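Local coordinates for trypsin-resistant surface T6 protein (Streptococcus pyogenes serotype M6, PDB 4P0D) that forms the backbone of the pili on the bacterial surface as a three-domain Ig-like pilin subunit, which sortase probably links into the fibre through its LPXTG-type signal, at residues A[58-63]-A[109-114]; A[176-181]-A[190-195]; A[211-216]-A[250-255]; A[319-324]-A[363-368]; A[422-427]-A[447-452]. The protein carries 1 engineered substitution. One frame throughout, in Å; residues are numbered along the deposited sequence.

Contact 1. Residues A[58-63]-A[109-114]; sequences EITTIA and YNPILL
I59 fills the angle between P111 and L113, and its two branches divide the work. With chi1 at -70°, CG2 lies anti to the backbone N and meets the proline ring at CB, 3.9 Å away. The other branch, CG1, runs out to CD1, which rests on L113 CB at 3.8 Å and crosses that leucine at about a right angle. One helical step on, T60 turns OG1 over the same proline, 3.8 Å from P111 CG, a van der Waals touch on carbon; the hydroxyl's hydrogen-bond partner is T184 OG1. Packing slackens at the next turn, where A63 CB comes no nearer to P111 than 4.4 Å from CG. I59, P111 and L113 all remain partly exposed, so the tight part of the contact borders solvent, while T60 and A63 are buried. No hydrogen bond joins the two segments. P111 and L113 point their CB atoms at the helix, whereas the intervening I112 points away and packs on I12 of strand 7-13, the alternation of an extended chain. Helix 56-68 is thus laid by apolar contact on strand 108-116 and the loop residue P111, a helix-on-sheet packing within the Ig-like domain.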
# COMPACT_ATOMS: atom_id res chain seq x y z
N GLU A 58 -17.93 24.55 -18.85
CA GLU A 58 -19.35 24.77 -18.58
C GLU A 58 -20.05 23.50 -18.12
O GLU A 58 -20.84 23.55 -17.18
CB GLU A 58 -20.06 25.30 -19.84
CG GLU A 58 -19.70 26.73 -20.18
CD GLU A 58 -20.18 27.19 -21.55
OE1 GLU A 58 -20.63 26.34 -22.36
OE2 GLU A 58 -20.10 28.42 -21.80
N ILE A 59 -19.77 22.39 -18.79
CA ILE A 59 -20.44 21.11 -18.49
C ILE A 59 -20.11 20.64 -17.09
O ILE A 59 -21.01 20.33 -16.30
CB ILE A 59 -20.10 20.00 -19.52
CG1 ILE A 59 -20.74 20.31 -20.88
CG2 ILE A 59 -20.62 18.65 -19.04
CD1 ILE A 59 -20.18 19.52 -22.04
N THR A 60 -18.83 20.64 -16.76
CA THR A 60 -18.40 20.31 -15.39
C THR A 60 -18.99 21.28 -14.34
O THR A 60 -19.43 20.85 -13.27
CB THR A 60 -16.86 20.27 -15.30
OG1 THR A 60 -16.37 19.22 -16.13
CG2 THR A 60 -16.41 20.04 -13.88
N THR A 61 -18.97 22.57 -14.63
CA THR A 61 -19.60 23.57 -13.76
C THR A 61 -21.06 23.25 -13.42
O THR A 61 -21.48 23.35 -12.26
CB THR A 61 -19.47 24.96 -14.39
OG1 THR A 61 -18.08 25.25 -14.55
CG2 THR A 61 -20.12 26.06 -13.51
N ILE A 62 -21.84 22.84 -14.42
CA ILE A 62 -23.24 22.50 -14.22
C ILE A 62 -23.35 21.30 -13.31
O ILE A 62 -24.16 21.28 -12.38
CB ILE A 62 -23.95 22.21 -15.58
CG1 ILE A 62 -24.01 23.48 -16.42
CG2 ILE A 62 -25.35 21.65 -15.35
CD1 ILE A 62 -23.94 23.29 -17.92
N ALA A 63 -22.52 20.29 -13.57
CA ALA A 63 -22.50 19.07 -12.74
C ALA A 63 -22.18 19.40 -11.30
O ALA A 63 -22.83 18.89 -10.38
CB ALA A 63 -21.50 18.06 -13.29
N TYR A 109 -15.26 8.84 -14.22
CA TYR A 109 -15.80 9.27 -15.51
C TYR A 109 -15.93 10.79 -15.57
O TYR A 109 -16.19 11.42 -14.56
CB TYR A 109 -17.22 8.70 -15.70
CG TYR A 109 -17.29 7.27 -16.19
CD1 TYR A 109 -17.36 7.00 -17.54
CD2 TYR A 109 -17.33 6.20 -15.30
CE1 TYR A 109 -17.45 5.68 -18.01
CE2 TYR A 109 -17.41 4.89 -15.76
CZ TYR A 109 -17.48 4.64 -17.11
OH TYR A 109 -17.59 3.33 -17.58
N ASN A 110 -15.75 11.35 -16.77
CA ASN A 110 -16.12 12.73 -17.01
C ASN A 110 -17.65 12.81 -17.14
O ASN A 110 -18.30 11.81 -17.48
CB ASN A 110 -15.51 13.28 -18.29
CG ASN A 110 -13.97 13.33 -18.27
OD1 ASN A 110 -13.32 13.27 -17.22
ND2 ASN A 110 -13.40 13.45 -19.44
N PRO A 111 -18.21 14.01 -16.90
CA PRO A 111 -19.65 14.29 -17.15
C PRO A 111 -20.00 14.26 -18.64
O PRO A 111 -19.13 14.47 -19.47
CB PRO A 111 -19.84 15.70 -16.62
CG PRO A 111 -18.58 16.08 -15.92
CD PRO A 111 -17.49 15.20 -16.42
N ILE A 112 -21.25 14.00 -18.98
CA ILE A 112 -21.69 14.00 -20.38
C ILE A 112 -22.90 14.90 -20.56
O ILE A 112 -23.81 14.91 -19.73
CB ILE A 112 -22.03 12.58 -20.89
CG1 ILE A 112 -20.86 11.63 -20.67
CG2 ILE A 112 -22.37 12.63 -22.38
CD1 ILE A 112 -21.19 10.17 -20.95
N LEU A 113 -22.86 15.71 -21.62
CA LEU A 113 -24.01 16.49 -22.04
C LEU A 113 -24.73 15.80 -23.20
O LEU A 113 -24.13 15.56 -24.26
CB LEU A 113 -23.59 17.88 -22.49
CG LEU A 113 -24.70 18.75 -23.09
CD1 LEU A 113 -25.60 19.30 -22.00
CD2 LEU A 113 -24.07 19.87 -23.90
N LEU A 114 -26.01 15.52 -23.01
CA LEU A 114 -26.83 14.91 -24.03
C LEU A 114 -28.06 15.77 -24.29
O LEU A 114 -28.65 16.33 -23.37
CB LEU A 114 -27.27 13.51 -23.63
CG LEU A 114 -26.14 12.49 -23.49
CD1 LEU A 114 -26.62 11.27 -22.72
CD2 LEU A 114 -25.57 12.05 -24.84

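Contact 2. Residues A[176-181]-A[190-195]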
# COMPACT_ATOMS: atom_id res chain seq x y z
N LEU A 176 6.76 3.24 -4.50
CA LEU A 176 5.40 3.29 -5.00
C LEU A 176 5.40 3.98 -6.33
O LEU A 176 6.06 5.01 -6.51
CB LEU A 176 4.51 4.07 -4.06
CG LEU A 176 4.30 3.59 -2.64
CD1 LEU A 176 3.49 4.62 -1.85
CD2 LEU A 176 3.58 2.25 -2.63
N THR A 177 4.68 3.43 -7.30
CA THR A 177 4.34 4.18 -8.51
C THR A 177 2.82 4.13 -8.67
O THR A 177 2.17 3.22 -8.15
CB THR A 177 5.00 3.62 -9.76
OG1 THR A 177 4.49 2.31 -10.01
CG2 THR A 177 6.54 3.55 -9.59
N PHE A 178 2.25 5.09 -9.37
CA PHE A 178 0.81 5.09 -9.57
C PHE A 178 0.36 5.79 -10.84
O PHE A 178 1.09 6.62 -11.39
CB PHE A 178 0.07 5.60 -8.33
CG PHE A 178 0.50 6.95 -7.86
CD1 PHE A 178 1.66 7.12 -7.12
CD2 PHE A 178 -0.30 8.06 -8.11
CE1 PHE A 178 2.04 8.37 -6.67
CE2 PHE A 178 0.06 9.33 -7.66
CZ PHE A 178 1.23 9.48 -6.94
N GLU A 179 -0.84 5.41 -11.31
CA GLU A 179 -1.47 6.06 -12.45
C GLU A 179 -2.55 6.98 -11.91
O GLU A 179 -3.33 6.59 -11.07
CB GLU A 179 -2.07 5.02 -13.42
CG GLU A 179 -0.99 4.12 -14.01
CD GLU A 179 -1.52 2.93 -14.78
OE1 GLU A 179 -2.10 2.00 -14.17
OE2 GLU A 179 -1.32 2.93 -16.01
N LEU A 180 -2.54 8.22 -12.38
CA LEU A 180 -3.46 9.24 -11.88
C LEU A 180 -4.85 9.12 -12.46
O LEU A 180 -5.02 8.70 -13.60
CB LEU A 180 -2.92 10.63 -12.21
CG LEU A 180 -1.62 11.03 -11.53
CD1 LEU A 180 -1.05 12.27 -12.19
CD2 LEU A 180 -1.86 11.30 -10.05
N PRO A 181 -5.87 9.56 -11.70
CA PRO A 181 -7.15 9.79 -12.34
C PRO A 181 -7.00 10.96 -13.31
O PRO A 181 -6.03 11.73 -13.21
CB PRO A 181 -8.05 10.21 -11.18
CG PRO A 181 -7.13 10.82 -10.19
CD PRO A 181 -5.85 10.05 -10.31
N LYS A 190 -10.70 16.88 -6.52
CA LYS A 190 -9.52 16.38 -7.21
C LYS A 190 -8.58 15.66 -6.25
O LYS A 190 -7.38 15.83 -6.33
CB LYS A 190 -8.78 17.52 -7.91
CG LYS A 190 -9.61 18.27 -8.94
CD LYS A 190 -8.85 19.41 -9.56
CE LYS A 190 -9.40 19.72 -10.93
NZ LYS A 190 -8.68 20.76 -11.70
N THR A 191 -9.14 14.85 -5.37
CA THR A 191 -8.36 14.15 -4.37
C THR A 191 -7.28 13.29 -5.05
O THR A 191 -7.56 12.54 -6.00
CB THR A 191 -9.24 13.29 -3.44
OG1 THR A 191 -10.12 14.12 -2.66
CG2 THR A 191 -8.39 12.46 -2.50
N VAL A 192 -6.05 13.45 -4.57
CA VAL A 192 -4.88 12.64 -4.97
C VAL A 192 -4.11 12.40 -3.68
O VAL A 192 -3.31 13.25 -3.30
CB VAL A 192 -3.93 13.40 -5.93
CG1 VAL A 192 -2.76 12.50 -6.36
CG2 VAL A 192 -4.64 13.93 -7.14
N TYR A 193 -4.34 11.27 -3.01
CA TYR A 193 -3.90 11.10 -1.63
C TYR A 193 -3.28 9.71 -1.40
O TYR A 193 -3.94 8.70 -1.62
CB TYR A 193 -5.11 11.28 -0.73
CG TYR A 193 -4.89 11.40 0.75
CD1 TYR A 193 -4.47 10.32 1.52
CD2 TYR A 193 -5.19 12.60 1.41
CE1 TYR A 193 -4.31 10.43 2.89
CE2 TYR A 193 -5.02 12.72 2.78
CZ TYR A 193 -4.59 11.63 3.51
OH TYR A 193 -4.43 11.75 4.86
N VAL A 194 -2.03 9.68 -0.92
CA VAL A 194 -1.28 8.42 -0.75
C VAL A 194 -0.99 8.11 0.73
O VAL A 194 -0.64 9.01 1.52
CB VAL A 194 0.00 8.42 -1.63
CG1 VAL A 194 0.81 7.13 -1.43
CG2 VAL A 194 -0.38 8.61 -3.10
N SER A 195 -1.21 6.84 1.11
CA SER A 195 -0.94 6.39 2.47
C SER A 195 -0.21 5.05 2.48
O SER A 195 -0.33 4.24 1.55
CB SER A 195 -2.25 6.22 3.27
OG SER A 195 -3.16 7.28 3.04
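L176 and V194 carry the closest of the purely aliphatic contacts, their ends meeting tip to tip with L176 CD1 3.7 Å from V194 CG1. At the other end of the pairing, L180 lies across V192, CD2 to CG1 at 4.0 Å. Both valines send CG1 out anti to the backbone N (chi1 178° in V194), which carries that methyl to the opposing leucine. The aromatic contacts come from F178, between the two leucines. Its ring spans both valines obliquely: CZ is 4.3 Å from V194 CG2, and CE2 lies 4.4 Å from V192 CG1. The ring also meets that of F282, on strand 276-285. Hydrogen bonding across the contact is absent. The strand axes stay 10.4 Å apart and run roughly antiparallel at 153°, too distant for backbone pairing, and each strand bonds elsewhere, L176 with I259 and V192 with F247. The CB of Y193 points away from the facing strand, and its OH bonds N296 O. Two strands whose apolar side chains meet across the gap between them, with L180 just past the strand end, are characteristic of the core of a beta sandwich, here the Cna-B-like domain of the pilin.

Contact 3. Residues A[211-216]-A[250-255]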
# COMPACT_ATOMS: atom_id res chain seq x y z
N VAL A 211 10.48 11.76 -2.79
CA VAL A 211 9.51 11.90 -3.85
C VAL A 211 10.29 12.39 -5.07
O VAL A 211 11.03 13.37 -4.97
CB VAL A 211 8.41 12.92 -3.46
CG1 VAL A 211 7.53 13.24 -4.63
CG2 VAL A 211 7.57 12.43 -2.29
N GLU A 212 10.16 11.69 -6.19
CA GLU A 212 10.69 12.15 -7.47
C GLU A 212 9.50 12.50 -8.35
O GLU A 212 8.48 11.82 -8.32
CB GLU A 212 11.57 11.07 -8.14
CG GLU A 212 11.96 11.32 -9.61
CD GLU A 212 11.07 10.58 -10.62
OE1 GLU A 212 11.02 9.33 -10.52
OE2 GLU A 212 10.44 11.23 -11.52
N TRP A 213 9.63 13.58 -9.10
CA TRP A 213 8.58 14.03 -10.01
C TRP A 213 9.27 14.75 -11.17
O TRP A 213 10.15 15.58 -10.96
CB TRP A 213 7.62 14.98 -9.29
CG TRP A 213 6.54 15.58 -10.17
CD1 TRP A 213 5.46 14.95 -10.70
CD2 TRP A 213 6.48 16.93 -10.60
NE1 TRP A 213 4.72 15.83 -11.45
CE2 TRP A 213 5.32 17.06 -11.39
CE3 TRP A 213 7.27 18.05 -10.38
CZ2 TRP A 213 4.95 18.28 -11.97
CZ3 TRP A 213 6.91 19.24 -10.96
CH2 TRP A 213 5.76 19.35 -11.74
N LYS A 214 8.88 14.38 -12.39
CA LYS A 214 9.53 14.88 -13.61
C LYS A 214 11.04 14.68 -13.61
O LYS A 214 11.77 15.51 -14.13
CB LYS A 214 9.19 16.36 -13.82
CG LYS A 214 7.72 16.60 -14.16
CD LYS A 214 7.52 17.85 -15.00
CE LYS A 214 8.14 19.07 -14.35
NZ LYS A 214 7.47 20.32 -14.80
N GLY A 215 11.52 13.59 -13.02
CA GLY A 215 12.94 13.30 -13.00
C GLY A 215 13.75 14.22 -12.09
O GLY A 215 14.96 14.33 -12.26
N LYS A 216 13.08 14.87 -11.14
CA LYS A 216 13.71 15.74 -10.15
C LYS A 216 13.37 15.27 -8.75
O LYS A 216 12.24 14.89 -8.50
CB LYS A 216 13.20 17.17 -10.33
CG LYS A 216 13.49 17.74 -11.71
CD LYS A 216 12.83 19.09 -11.89
CE LYS A 216 13.26 19.73 -13.19
NZ LYS A 216 13.08 21.19 -13.13
N ASP A 250 -3.46 19.72 -9.75
CA ASP A 250 -3.11 20.66 -10.81
C ASP A 250 -1.59 20.83 -10.95
O ASP A 250 -1.09 20.91 -12.08
CB ASP A 250 -3.84 22.00 -10.62
CG ASP A 250 -5.35 21.89 -10.85
OD1 ASP A 250 -5.79 20.98 -11.56
OD2 ASP A 250 -6.10 22.73 -10.32
N SER A 251 -0.87 20.83 -9.82
CA SER A 251 0.59 21.02 -9.83
C SER A 251 1.38 19.85 -10.44
O SER A 251 2.57 19.98 -10.74
CB SER A 251 1.11 21.24 -8.40
OG SER A 251 1.22 20.01 -7.69
N LEU A 252 0.73 18.70 -10.61
CA LEU A 252 1.40 17.51 -11.14
C LEU A 252 1.57 17.51 -12.65
O LEU A 252 2.39 16.75 -13.19
CB LEU A 252 0.69 16.23 -10.69
CG LEU A 252 0.57 16.00 -9.18
CD1 LEU A 252 -0.06 14.64 -8.90
CD2 LEU A 252 1.92 16.11 -8.48
N GLU A 253 0.82 18.37 -13.36
CA GLU A 253 0.92 18.45 -14.82
C GLU A 253 0.72 17.06 -15.47
O GLU A 253 1.43 16.70 -16.39
CB GLU A 253 2.27 19.05 -15.26
CG GLU A 253 2.52 20.47 -14.79
CD GLU A 253 3.97 20.91 -14.90
OE1 GLU A 253 4.79 20.29 -15.63
OE2 GLU A 253 4.29 21.90 -14.24
N SER A 254 -0.20 16.28 -14.92
CA SER A 254 -0.50 14.92 -15.40
C SER A 254 0.70 13.96 -15.43
O SER A 254 0.70 12.99 -16.19
CB SER A 254 -1.15 14.99 -16.79
OG SER A 254 -2.18 15.97 -16.83
N ILE A 255 1.71 14.21 -14.60
CA ILE A 255 2.86 13.31 -14.48
C ILE A 255 2.87 12.78 -13.05
O ILE A 255 2.80 13.56 -12.10
CB ILE A 255 4.17 14.07 -14.82
CG1 ILE A 255 4.23 14.35 -16.32
CG2 ILE A 255 5.42 13.29 -14.40
CD1 ILE A 255 5.17 15.49 -16.70
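W213 points the edge of its indole at the turn of residues 250-255, and the ring's N-H is shared between two backbone carbonyls. With CG anti to the backbone N, the ring swings out from the strand end, and NE1 reaches L252 O at 3.1 Å. That oxygen lies almost exactly in the ring plane, although the bond is bent to 136° at the hydrogen. A second, weak bond runs from NE1 to I255 O at 3.0 Å. L252 O is gripped twice, since I255 N, closing the type I' turn, approaches it from the opposite face of its plane to W213 NE1. W213 CZ2 also sits 3.2 Å from S251 O. K214 lays its CG over the centre of the indole face, then bends at chi3 (-54°) to carry NZ to E253. There NZ forms a salt bridge with OE1 at 2.8 Å, on the syn side of the carboxylate, whose plane stands 69° from the indole. I255 crosses the lysine at about a right angle, CD1 against CD at 3.7 Å. E229 is a second acidic partner of K214 NZ. The buried indole N-H is thus satisfied chiefly by L252 O, with I255 O adding a weak bond, and the paired charges on the outer rim probably help hold the lysine chain flat over the ring.

Contact 4. Residues A[319-324]-A[363-368]; sequences YQIAFR and TQVSSG
A single antiparallel beta bridge between the two segments, Y319 with V365, joins residues 319-324 of the prealbumin-like domain to the loop 363-368. Its hydrogen-bonded pair is nearly straight in both directions: Y319 N gives to V365 O at 2.9 Å, and V365 N gives to Y319 O at 2.7 Å, each at 167°. Q364 adds a CA-H...O contact to the same Y319 O. V365 holds CG2 between its backbone N and carbonyl carbon, the crowded position, which places this methyl 3.3 Å from Y319 O. The same CG2 meets I321 CG1 at 4.1 Å, the two side chains crossing at about a right angle. On the other side of the bridge the tyrosine ring turns an edge to the loop, with S367 N near the ring plane, 4.0 Å from Y319 CE2. That amide is bonded to T165 OG1 of strand 163-165, and Y319 OH bonds D160 OD2 of strand 158-160, which ties the bridge to these earlier strands as well. Beyond the bridge, strand 320-327 continues between strands 359-361 and 470-479, while I321 and V365 both pack on Y370 of strand 368-376, which belongs to the neighbouring four-stranded antiparallel sheet.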
# COMPACT_ATOMS: atom_id res chain seq x y z
N TYR A 319 12.19 -16.29 9.27
CA TYR A 319 12.17 -17.59 9.93
C TYR A 319 13.06 -17.54 11.16
O TYR A 319 13.81 -16.57 11.37
CB TYR A 319 12.73 -18.67 8.99
CG TYR A 319 12.13 -18.62 7.59
CD1 TYR A 319 10.78 -18.92 7.39
CD2 TYR A 319 12.89 -18.23 6.50
CE1 TYR A 319 10.21 -18.85 6.13
CE2 TYR A 319 12.33 -18.17 5.22
CZ TYR A 319 10.99 -18.47 5.04
OH TYR A 319 10.43 -18.40 3.77
N GLN A 320 13.00 -18.59 11.96
CA GLN A 320 13.89 -18.71 13.10
C GLN A 320 14.48 -20.09 13.16
O GLN A 320 13.85 -21.07 12.73
CB GLN A 320 13.17 -18.32 14.39
CG GLN A 320 11.93 -19.13 14.70
CD GLN A 320 11.11 -18.53 15.82
OE1 GLN A 320 11.25 -17.35 16.17
NE2 GLN A 320 10.23 -19.34 16.39
N ILE A 321 15.71 -20.16 13.65
CA ILE A 321 16.44 -21.40 13.75
C ILE A 321 16.35 -21.94 15.18
O ILE A 321 16.55 -21.20 16.13
CB ILE A 321 17.92 -21.21 13.36
CG1 ILE A 321 18.00 -20.66 11.93
CG2 ILE A 321 18.68 -22.54 13.45
CD1 ILE A 321 19.39 -20.29 11.50
N ALA A 322 16.11 -23.24 15.29
CA ALA A 322 15.98 -23.92 16.57
C ALA A 322 16.77 -25.22 16.51
O ALA A 322 16.97 -25.80 15.44
CB ALA A 322 14.51 -24.20 16.88
N PHE A 323 17.24 -25.67 17.67
CA PHE A 323 17.94 -26.94 17.76
C PHE A 323 17.84 -27.47 19.19
O PHE A 323 17.43 -26.75 20.10
CB PHE A 323 19.41 -26.77 17.37
CG PHE A 323 20.18 -25.81 18.25
CD1 PHE A 323 20.74 -26.23 19.44
CD2 PHE A 323 20.33 -24.47 17.88
CE1 PHE A 323 21.44 -25.37 20.24
CE2 PHE A 323 21.05 -23.60 18.67
CZ PHE A 323 21.60 -24.04 19.86
N ARG A 324 18.20 -28.73 19.38
CA ARG A 324 18.20 -29.30 20.71
C ARG A 324 19.58 -29.83 21.06
O ARG A 324 20.25 -30.46 20.23
CB ARG A 324 17.15 -30.40 20.82
CG ARG A 324 16.85 -30.79 22.26
CD ARG A 324 15.88 -31.95 22.32
NE ARG A 324 15.12 -31.92 23.56
CZ ARG A 324 14.25 -32.85 23.94
NH1 ARG A 324 14.01 -33.92 23.17
NH2 ARG A 324 13.60 -32.72 25.10
N THR A 363 17.01 -15.34 16.85
CA THR A 363 16.27 -14.20 16.32
C THR A 363 15.96 -14.41 14.83
O THR A 363 16.39 -15.40 14.22
CB THR A 363 17.09 -12.91 16.49
OG1 THR A 363 18.41 -13.13 16.00
CG2 THR A 363 17.13 -12.48 17.95
N GLN A 364 15.25 -13.46 14.22
CA GLN A 364 14.67 -13.66 12.88
C GLN A 364 15.70 -13.59 11.75
O GLN A 364 16.49 -12.66 11.66
CB GLN A 364 13.58 -12.63 12.61
CG GLN A 364 12.41 -12.60 13.59
CD GLN A 364 12.63 -11.67 14.77
OE1 GLN A 364 13.76 -11.45 15.19
NE2 GLN A 364 11.55 -11.14 15.32
N VAL A 365 15.63 -14.58 10.86
CA VAL A 365 16.57 -14.74 9.78
C VAL A 365 15.89 -14.89 8.42
O VAL A 365 14.78 -15.39 8.32
CB VAL A 365 17.50 -15.95 10.03
CG1 VAL A 365 18.24 -15.79 11.35
CG2 VAL A 365 16.75 -17.29 10.01
N SER A 366 16.60 -14.50 7.37
CA SER A 366 16.10 -14.65 6.01
C SER A 366 16.38 -16.07 5.53
O SER A 366 17.14 -16.80 6.16
CB SER A 366 16.80 -13.68 5.09
OG SER A 366 18.17 -14.05 4.92
N SER A 367 15.81 -16.45 4.39
CA SER A 367 16.15 -17.73 3.79
C SER A 367 17.65 -17.77 3.56
O SER A 367 18.26 -16.73 3.24
CB SER A 367 15.40 -17.92 2.48
OG SER A 367 15.78 -16.95 1.51
N GLY A 368 18.26 -18.93 3.77
CA GLY A 368 19.70 -19.06 3.59
C GLY A 368 20.32 -20.17 4.39
O GLY A 368 19.62 -20.95 5.05

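Contact 5. Residues A[422-427]-A[447-452]; sequences EQVGWL and AYIEST
Q423 stretches alongside A447 with its chain extended (chi1 -171°, chi2 -174°), and CB, CG and NE2 each meet a different group. CB touches the Y448 ring at CE2, 3.8 Å away. CG passes 3.5 Å from A447 O. At the tip, NE2 stands over the centre of the W426 ring, on one face, and gives a straight hydrogen bond to G425 O at 2.8 Å, with the acceptor in the amide plane. The side chain therefore folds back on its own segment while its shaft lies against the other. G425 O has a second donor, A447 N at 2.9 Å; the two reach it from opposite faces of the carbonyl plane. The reverse pairing is forked: A447 O takes V424 N at 3.0 Å nearly head-on, and G425 N only weakly. V424 and I449 cross at about a right angle, CG1 of the valine meeting CD1 of the isoleucine at 3.8 Å. A447 CB is the pad for L427, whose CG rests on it at 3.8 Å. At the outer end, one water bridges the segments, donating to E422 O and accepting from I449 N, where direct backbone pairing has ceased. V424 and G425 together facing A447 make a classic beta bulge. It lies where strands 425-428 and 445-451 splay, their local axes 98° apart, in a four-stranded antiparallel sheet whose neighbouring strands are 409-411 and 431-434.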
# COMPACT_ATOMS: atom_id res chain seq x y z
N GLU A 422 31.83 -11.12 19.32
CA GLU A 422 32.01 -10.08 18.33
C GLU A 422 30.76 -9.20 18.18
O GLU A 422 29.66 -9.50 18.66
CB GLU A 422 32.41 -10.68 16.98
CG GLU A 422 31.27 -11.26 16.17
CD GLU A 422 31.73 -12.33 15.19
OE1 GLU A 422 31.47 -12.19 13.97
OE2 GLU A 422 32.34 -13.31 15.67
N GLN A 423 30.97 -8.10 17.49
CA GLN A 423 29.92 -7.19 17.13
C GLN A 423 28.88 -7.89 16.26
O GLN A 423 29.22 -8.62 15.32
CB GLN A 423 30.53 -6.03 16.36
CG GLN A 423 29.56 -4.89 16.11
CD GLN A 423 30.15 -3.82 15.23
OE1 GLN A 423 31.36 -3.77 15.03
NE2 GLN A 423 29.30 -2.96 14.70
N VAL A 424 27.60 -7.66 16.57
CA VAL A 424 26.51 -8.26 15.80
C VAL A 424 25.77 -7.24 14.91
O VAL A 424 25.11 -7.64 13.96
CB VAL A 424 25.51 -9.01 16.69
CG1 VAL A 424 26.20 -10.20 17.34
CG2 VAL A 424 24.89 -8.11 17.75
N GLY A 425 25.88 -5.95 15.22
CA GLY A 425 25.33 -4.93 14.36
C GLY A 425 25.60 -3.53 14.86
O GLY A 425 26.66 -3.26 15.44
N TRP A 426 24.63 -2.66 14.63
CA TRP A 426 24.74 -1.24 14.96
C TRP A 426 23.48 -0.72 15.65
O TRP A 426 22.37 -1.20 15.40
CB TRP A 426 24.98 -0.43 13.68
CG TRP A 426 26.25 -0.84 12.96
CD1 TRP A 426 26.36 -1.71 11.91
CD2 TRP A 426 27.58 -0.38 13.24
NE1 TRP A 426 27.68 -1.82 11.52
CE2 TRP A 426 28.44 -1.01 12.32
CE3 TRP A 426 28.12 0.52 14.18
CZ2 TRP A 426 29.83 -0.78 12.31
CZ3 TRP A 426 29.51 0.74 14.16
CH2 TRP A 426 30.34 0.09 13.25
N LEU A 427 23.65 0.32 16.46
CA LEU A 427 22.56 0.99 17.14
C LEU A 427 22.55 2.45 16.75
O LEU A 427 23.59 3.11 16.78
CB LEU A 427 22.73 0.86 18.66
CG LEU A 427 22.48 -0.54 19.22
CD1 LEU A 427 23.00 -0.67 20.64
CD2 LEU A 427 20.99 -0.87 19.17
N ALA A 447 26.90 -2.50 18.18
CA ALA A 447 25.98 -3.30 18.99
C ALA A 447 26.60 -4.66 19.29
O ALA A 447 26.96 -5.39 18.35
CB ALA A 447 24.66 -3.49 18.28
N TYR A 448 26.70 -4.97 20.58
CA TYR A 448 27.07 -6.31 21.08
C TYR A 448 25.90 -6.90 21.84
O TYR A 448 25.10 -6.16 22.41
CB TYR A 448 28.29 -6.24 22.02
CG TYR A 448 29.43 -5.53 21.40
CD1 TYR A 448 29.53 -4.14 21.49
CD2 TYR A 448 30.38 -6.22 20.67
CE1 TYR A 448 30.57 -3.46 20.89
CE2 TYR A 448 31.43 -5.55 20.06
CZ TYR A 448 31.51 -4.17 20.18
OH TYR A 448 32.55 -3.50 19.57
N ILE A 449 25.82 -8.22 21.87
CA ILE A 449 24.84 -8.91 22.70
C ILE A 449 25.40 -8.95 24.11
O ILE A 449 26.48 -9.49 24.33
CB ILE A 449 24.56 -10.33 22.18
CG1 ILE A 449 23.96 -10.27 20.77
CG2 ILE A 449 23.65 -11.09 23.15
CD1 ILE A 449 23.96 -11.59 20.03
N GLU A 450 24.68 -8.34 25.06
CA GLU A 450 25.15 -8.21 26.44
C GLU A 450 24.77 -9.41 27.29
O GLU A 450 25.54 -9.81 28.17
CB GLU A 450 24.58 -6.95 27.10
CG GLU A 450 25.23 -6.64 28.45
CD GLU A 450 24.64 -5.43 29.14
OE1 GLU A 450 23.43 -5.16 28.96
OE2 GLU A 450 25.40 -4.75 29.87
N SER A 451 23.59 -9.97 27.04
CA SER A 451 23.14 -11.15 27.77
C SER A 451 22.13 -11.93 26.93
O SER A 451 21.55 -11.40 25.98
CB SER A 451 22.51 -10.73 29.10
OG SER A 451 21.31 -10.00 28.89
N THR A 452 21.92 -13.19 27.29
CA THR A 452 20.91 -14.03 26.63
C THR A 452 20.01 -14.70 27.65
O THR A 452 20.49 -15.26 28.63
CB THR A 452 21.56 -15.12 25.77
OG1 THR A 452 22.17 -16.09 26.62
CG2 THR A 452 22.60 -14.53 24.84
O HOH W 1 27.98 -9.76 20.78

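The five contacts follow one another along the chain, each closing before the next opens, and they trace the length of an elongated subunit: the centres of contacts 1 and 5 are about 65 Å apart. Contact 1 belongs to the N-terminal Ig-like domain. Contacts 2 and 3 share the Cna-B-like domain, with centres about 12 Å apart, and touch directly: K190 NZ forms a salt bridge with D250 OD1, and L180 packs on L252. Contact 4 lies in the prealbumin-like domain, with contact 5 about 18 Å from it between centres, in a separate four-stranded sheet. This spread in series is consistent with a modular, rod-like pilin.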